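Local coordinates for protein separin (Saccharomyces cerevisiae, PDB 5U1T) that cleaves the cohesin subunit MCD1/SCC1 at the onset of anaphase as a caspase-like cysteine protease held inactive by securin for most of the cell cycle, at residues K1450-L1460 with Q1476-K1484. Sequence-based numbering, arbitrary orientation.
Sequences KPEEETLLKML and QYVRSKEIK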
ATOM      1  N   LYS A1450     -20.855  28.829  31.414  1.00 82.75           N
ATOM      2  CA  LYS A1450     -20.111  27.690  30.877  1.00 80.55           C
ATOM      3  C   LYS A1450     -18.713  27.627  31.487  1.00 82.42           C
ATOM      4  O   LYS A1450     -17.920  28.554  31.314  1.00 84.81           O
ATOM      5  CB  LYS A1450     -20.007  27.766  29.353  1.00 71.83           C
ATOM      6  CG  LYS A1450     -21.329  27.627  28.637  1.00 75.87           C
ATOM      7  CD  LYS A1450     -21.135  27.630  27.132  1.00 73.77           C
ATOM      8  CE  LYS A1450     -22.445  27.335  26.416  1.00 82.78           C
ATOM      9  NZ  LYS A1450     -23.518  28.298  26.816  1.00 77.19           N
ATOM     10  N   PRO A1451     -18.409  26.535  32.213  1.00 85.41           N
ATOM     11  CA  PRO A1451     -17.072  26.398  32.801  1.00 85.96           C
ATOM     12  C   PRO A1451     -16.051  25.978  31.749  1.00 88.48           C
ATOM     13  O   PRO A1451     -16.381  25.168  30.893  1.00 89.18           O
ATOM     14  CB  PRO A1451     -17.267  25.311  33.860  1.00 85.39           C
ATOM     15  CG  PRO A1451     -18.388  24.469  33.328  1.00 84.77           C
ATOM     16  CD  PRO A1451     -19.295  25.410  32.576  1.00 84.96           C
ATOM     17  N   GLU A1452     -14.843  26.536  31.802  1.00 91.31           N
ATOM     18  CA  GLU A1452     -13.806  26.215  30.828  1.00 89.81           C
ATOM     19  C   GLU A1452     -12.917  25.081  31.326  1.00 84.21           C
ATOM     20  O   GLU A1452     -12.638  24.993  32.523  1.00 88.13           O
ATOM     21  CB  GLU A1452     -12.969  27.459  30.507  1.00 95.92           C
ATOM     22  CG  GLU A1452     -13.304  28.102  29.161  1.00 97.53           C
ATOM     23  CD  GLU A1452     -12.754  29.514  29.042  1.00109.79           C
ATOM     24  OE1 GLU A1452     -12.320  29.891  27.917  1.00104.80           O
ATOM     25  OE2 GLU A1452     -12.757  30.244  30.070  1.00104.44           O
ATOM     26  N   GLU A1453     -12.468  24.236  30.395  1.00 80.46           N
ATOM     27  CA  GLU A1453     -11.826  22.952  30.701  1.00 81.82           C
ATOM     28  C   GLU A1453     -10.804  22.957  31.839  1.00 84.11           C
ATOM     29  O   GLU A1453     -10.810  22.059  32.681  1.00 85.70           O
ATOM     30  CB  GLU A1453     -11.147  22.394  29.452  1.00 78.90           C
ATOM     31  CG  GLU A1453     -10.689  20.939  29.609  1.00 85.30           C
ATOM     32  CD  GLU A1453     -10.025  20.384  28.358  1.00 83.95           C
ATOM     33  OE1 GLU A1453     -10.269  19.211  27.992  1.00 81.85           O
ATOM     34  OE2 GLU A1453      -9.250  21.131  27.739  1.00 91.52           O
ATOM     35  N   GLU A1454      -9.934  23.961  31.877  1.00 87.82           N
ATOM     36  CA  GLU A1454      -8.859  23.973  32.867  1.00 86.36           C
ATOM     37  C   GLU A1454      -9.353  24.249  34.296  1.00 88.81           C
ATOM     38  O   GLU A1454      -8.688  23.880  35.268  1.00 87.50           O
ATOM     39  CB  GLU A1454      -7.787  24.999  32.479  1.00 94.72           C
ATOM     40  CG  GLU A1454      -7.920  26.346  33.193  1.00102.93           C
ATOM     41  CD  GLU A1454      -6.814  27.325  32.830  1.00109.11           C
ATOM     42  OE1 GLU A1454      -6.176  27.140  31.759  1.00109.11           O
ATOM     43  OE2 GLU A1454      -6.583  28.282  33.619  1.00108.67           O
ATOM     44  N   THR A1455     -10.513  24.882  34.444  1.00 82.31           N
ATOM     45  CA  THR A1455     -10.944  25.256  35.789  1.00 88.21           C
ATOM     46  C   THR A1455     -11.655  24.088  36.486  1.00 89.01           C
ATOM     47  O   THR A1455     -11.577  23.955  37.715  1.00 84.27           O
ATOM     48  CB  THR A1455     -11.858  26.523  35.791  1.00 92.27           C
ATOM     49  OG1 THR A1455     -13.026  26.297  34.991  1.00 93.64           O
ATOM     50  CG2 THR A1455     -11.107  27.724  35.227  1.00 91.94           C
ATOM     51  N   LEU A1456     -12.333  23.223  35.739  1.00 82.69           N
ATOM     52  CA  LEU A1456     -12.947  22.107  36.443  1.00 85.17           C
ATOM     53  C   LEU A1456     -11.967  20.939  36.520  1.00 82.13           C
ATOM     54  O   LEU A1456     -12.113  20.063  37.360  1.00 81.20           O
ATOM     55  CB  LEU A1456     -14.289  21.686  35.823  1.00 82.75           C
ATOM     56  CG  LEU A1456     -14.501  21.519  34.328  1.00 84.28           C
ATOM     57  CD1 LEU A1456     -13.517  20.528  33.807  1.00 83.08           C
ATOM     58  CD2 LEU A1456     -15.921  21.051  34.054  1.00 78.62           C
ATOM     59  N   LEU A1457     -10.956  20.937  35.657  1.00 79.28           N
ATOM     60  CA  LEU A1457      -9.880  19.976  35.823  1.00 76.86           C
ATOM     61  C   LEU A1457      -9.167  20.252  37.144  1.00 76.37           C
ATOM     62  O   LEU A1457      -8.764  19.330  37.845  1.00 73.02           O
ATOM     63  CB  LEU A1457      -8.905  20.029  34.648  1.00 75.87           C
ATOM     64  CG  LEU A1457      -9.381  19.216  33.443  1.00 79.23           C
ATOM     65  CD1 LEU A1457      -8.351  19.229  32.355  1.00 78.31           C
ATOM     66  CD2 LEU A1457      -9.696  17.784  33.831  1.00 76.30           C
ATOM     67  N   LYS A1458      -9.026  21.529  37.493  1.00 86.79           N
ATOM     68  CA  LYS A1458      -8.397  21.875  38.763  1.00 85.41           C
ATOM     69  C   LYS A1458      -9.444  21.695  39.848  1.00 81.81           C
ATOM     70  O   LYS A1458      -9.122  21.280  40.955  1.00 84.24           O
ATOM     71  CB  LYS A1458      -7.786  23.303  38.735  1.00 87.00           C
ATOM     72  CG  LYS A1458      -8.605  24.481  39.315  1.00 88.57           C
ATOM     73  CD  LYS A1458      -7.884  25.824  39.065  1.00 91.07           C
ATOM     74  CE  LYS A1458      -7.297  25.860  37.633  1.00 98.14           C
ATOM     75  NZ  LYS A1458      -6.775  27.182  37.120  1.00 97.40           N
ATOM     76  N   MET A1459     -10.706  21.952  39.523  1.00 76.90           N
ATOM     77  CA  MET A1459     -11.774  21.675  40.476  1.00 77.10           C
ATOM     78  C   MET A1459     -11.747  20.222  40.919  1.00 80.44           C
ATOM     79  O   MET A1459     -11.794  19.928  42.105  1.00 83.55           O
ATOM     80  CB  MET A1459     -13.140  21.983  39.880  1.00 75.50           C
ATOM     81  CG  MET A1459     -13.618  23.396  40.078  1.00 70.57           C
ATOM     82  SD  MET A1459     -15.318  23.511  39.496  1.00 84.53           S
ATOM     83  CE  MET A1459     -15.861  24.988  40.367  1.00 80.96           C
ATOM     84  N   LEU A1460     -11.659  19.317  39.952  1.00 78.87           N
ATOM     85  CA  LEU A1460     -11.723  17.892  40.242  1.00 77.04           C
ATOM     86  C   LEU A1460     -10.562  17.417  41.091  1.00 78.64           C
ATOM     87  O   LEU A1460     -10.757  16.658  42.037  1.00 82.17           O
ATOM     88  CB  LEU A1460     -11.761  17.080  38.951  1.00 75.11           C
ATOM     89  CG  LEU A1460     -13.048  17.237  38.156  1.00 71.02           C
ATOM     90  CD1 LEU A1460     -12.853  16.733  36.728  1.00 68.01           C
ATOM     91  CD2 LEU A1460     -14.183  16.521  38.863  1.00 72.04           C
ATOM     92  N   GLN A1476     -19.208  18.122  27.973  1.00 75.61           N
ATOM     93  CA  GLN A1476     -19.243  19.241  27.055  1.00 75.98           C
ATOM     94  C   GLN A1476     -18.258  20.356  27.470  1.00 78.89           C
ATOM     95  O   GLN A1476     -18.041  21.306  26.719  1.00 78.91           O
ATOM     96  CB  GLN A1476     -20.677  19.780  26.949  1.00 79.90           C
ATOM     97  CG  GLN A1476     -21.271  20.294  28.269  1.00 86.74           C
ATOM     98  CD  GLN A1476     -21.994  19.225  29.082  1.00 83.30           C
ATOM     99  OE1 GLN A1476     -21.427  18.190  29.421  1.00 77.87           O
ATOM    100  NE2 GLN A1476     -23.255  19.481  29.396  1.00 87.00           N
ATOM    101  N   TYR A1477     -17.652  20.222  28.650  1.00 75.78           N
ATOM    102  CA  TYR A1477     -16.698  21.215  29.150  1.00 75.31           C
ATOM    103  C   TYR A1477     -15.319  20.621  29.452  1.00 76.23           C
ATOM    104  O   TYR A1477     -14.399  21.352  29.791  1.00 82.96           O
ATOM    105  CB  TYR A1477     -17.235  21.901  30.420  1.00 75.74           C
ATOM    106  CG  TYR A1477     -18.680  22.328  30.323  1.00 79.73           C
ATOM    107  CD1 TYR A1477     -19.124  23.132  29.276  1.00 80.14           C
ATOM    108  CD2 TYR A1477     -19.605  21.899  31.257  1.00 77.11           C
ATOM    109  CE1 TYR A1477     -20.447  23.513  29.180  1.00 79.07           C
ATOM    110  CE2 TYR A1477     -20.925  22.269  31.168  1.00 79.24           C
ATOM    111  CZ  TYR A1477     -21.342  23.077  30.134  1.00 80.86           C
ATOM    112  OH  TYR A1477     -22.666  23.440  30.054  1.00 85.58           O
ATOM    113  N   VAL A1478     -15.169  19.308  29.351  1.00 73.91           N
ATOM    114  CA  VAL A1478     -13.872  18.685  29.601  1.00 73.92           C
ATOM    115  C   VAL A1478     -13.826  17.300  28.991  1.00 76.21           C
ATOM    116  O   VAL A1478     -14.764  16.518  29.129  1.00 76.90           O
ATOM    117  CB  VAL A1478     -13.560  18.597  31.097  1.00 73.00           C
ATOM    118  CG1 VAL A1478     -14.666  17.871  31.839  1.00 68.32           C
ATOM    119  CG2 VAL A1478     -12.211  17.943  31.331  1.00 75.03           C
ATOM    120  N   ARG A1479     -12.734  17.010  28.296  1.00 78.76           N
ATOM    121  CA  ARG A1479     -12.628  15.787  27.518  1.00 77.56           C
ATOM    122  C   ARG A1479     -12.435  14.568  28.398  1.00 78.54           C
ATOM    123  O   ARG A1479     -11.851  14.664  29.480  1.00 82.06           O
ATOM    124  CB  ARG A1479     -11.471  15.898  26.534  1.00 84.22           C
ATOM    125  CG  ARG A1479     -11.665  16.972  25.486  1.00 80.89           C
ATOM    126  CD  ARG A1479     -10.388  17.203  24.734  1.00 85.67           C
ATOM    127  NE  ARG A1479      -9.447  18.022  25.490  1.00 83.96           N
ATOM    128  CZ  ARG A1479      -8.151  18.101  25.208  1.00 85.64           C
ATOM    129  NH1 ARG A1479      -7.343  18.874  25.926  1.00 81.87           N
ATOM    130  NH2 ARG A1479      -7.666  17.387  24.201  1.00 91.03           N
ATOM    131  N   SER A1480     -12.931  13.430  27.919  1.00 80.84           N
ATOM    132  CA  SER A1480     -12.780  12.144  28.594  1.00 75.58           C
ATOM    133  C   SER A1480     -11.305  11.903  28.942  1.00 75.94           C
ATOM    134  O   SER A1480     -10.976  11.405  30.015  1.00 77.76           O
ATOM    135  CB  SER A1480     -13.323  11.002  27.708  1.00 76.19           C
ATOM    136  OG  SER A1480     -14.641  11.251  27.213  1.00 70.65           O
ATOM    137  N   LYS A1481     -10.432  12.309  28.027  1.00 76.74           N
ATOM    138  CA  LYS A1481      -8.994  12.037  28.075  1.00 79.65           C
ATOM    139  C   LYS A1481      -8.262  12.584  29.284  1.00 78.58           C
ATOM    140  O   LYS A1481      -7.391  11.919  29.843  1.00 75.22           O
ATOM    141  CB  LYS A1481      -8.336  12.611  26.822  1.00 82.55           C
ATOM    142  CG  LYS A1481      -9.062  12.235  25.553  1.00 86.90           C
ATOM    143  CD  LYS A1481      -8.479  10.962  24.950  1.00 83.18           C
ATOM    144  CE  LYS A1481      -7.005  11.143  24.568  1.00 82.18           C
ATOM    145  NZ  LYS A1481      -6.468   9.960  23.825  1.00 90.24           N
ATOM    146  N   GLU A1482      -8.595  13.814  29.659  1.00 77.02           N
ATOM    147  CA  GLU A1482      -7.887  14.503  30.723  1.00 78.99           C
ATOM    148  C   GLU A1482      -8.365  14.073  32.110  1.00 81.38           C
ATOM    149  O   GLU A1482      -7.570  14.020  33.056  1.00 83.32           O
ATOM    150  CB  GLU A1482      -8.036  16.017  30.562  1.00 85.40           C
ATOM    151  CG  GLU A1482      -6.716  16.753  30.338  1.00 85.02           C
ATOM    152  CD  GLU A1482      -6.010  16.337  29.052  1.00 83.13           C
ATOM    153  OE1 GLU A1482      -6.683  16.047  28.033  1.00 82.55           O
ATOM    154  OE2 GLU A1482      -4.762  16.300  29.072  1.00 88.71           O
ATOM    155  N   ILE A1483      -9.656  13.781  32.253  1.00 75.28           N
ATOM    156  CA  ILE A1483     -10.124  13.231  33.517  1.00 72.43           C
ATOM    157  C   ILE A1483      -9.349  11.937  33.761  1.00 73.15           C
ATOM    158  O   ILE A1483      -8.838  11.707  34.865  1.00 71.05           O
ATOM    159  CB  ILE A1483     -11.636  12.958  33.515  1.00 67.87           C
ATOM    160  CG1 ILE A1483     -12.414  14.267  33.556  1.00 65.42           C
ATOM    161  CG2 ILE A1483     -12.010  12.125  34.707  1.00 66.03           C
ATOM    162  CD1 ILE A1483     -13.801  14.132  33.026  1.00 58.80           C
ATOM    163  N   LYS A1484      -9.221  11.138  32.697  1.00 67.37           N
ATOM    164  CA  LYS A1484      -8.570   9.828  32.755  1.00 70.19           C
ATOM    165  C   LYS A1484      -7.077   9.901  33.056  1.00 75.03           C
ATOM    166  O   LYS A1484      -6.476   8.909  33.479  1.00 73.00           O
ATOM    167  CB  LYS A1484      -8.788   9.061  31.444  1.00 69.97           C
ATOM    168  CG  LYS A1484     -10.215   8.571  31.273  1.00 73.26           C
ATOM    169  CD  LYS A1484     -10.407   7.717  30.033  1.00 70.28           C
ATOM    170  CE  LYS A1484     -11.882   7.499  29.790  1.00 68.99           C
ATOM    171  NZ  LYS A1484     -12.171   6.974  28.446  1.00 68.53           N
TER
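Pro1451 lies over one face of the Tyr1477 ring, its CD 3.7 Å from the ring centroid in a CH-pi contact. The CG of Gln1476 covers the opposite face. The Glu1453 carboxylate lies at the edge of the Arg1479 guanidinium; Glu1482 OE1 is over one face of that group, near its rim, as an ion pair without a hydrogen bond. NE of Arg1479 bonds to OE1 of Glu1453 on its syn lone pair (2.9 Å), while the two planes are turned 43° apart. The same oxygen takes a weak bond from the backbone N of Arg1479 (3.3 Å), which sits at the N-cap position of helix 1480-1483. Another weak bond runs from Arg1479 NH1 to Glu1453 OE2. Glu1453 reaches these donors because CG stands anti to its backbone N (chi1 -169°) and the chain beyond is extended. With an alanine here, Arg1479 would lose its carboxylate partner and its guanidinium is likely to turn more freely. Beside this salt-bridge network the rest of the contact is mostly apolar. CD1 of Leu1456 packs against CB of Val1478, and CD2 of Leu1457 meets Val1478 CG2 (3.5 Å). Leu1457 CD1 also packs on the CG of Glu1482, and Leu1460 reaches Ile1483. The chain of another protein packs on Glu1453 and Arg1479. The arrangement joins helix 1453-1461 to the segment following strand 1465-1469 in the caspase-like protease domain, the side chain of Tyr1477 about 12 Å from that of Cys1497, the probable catalytic cysteine.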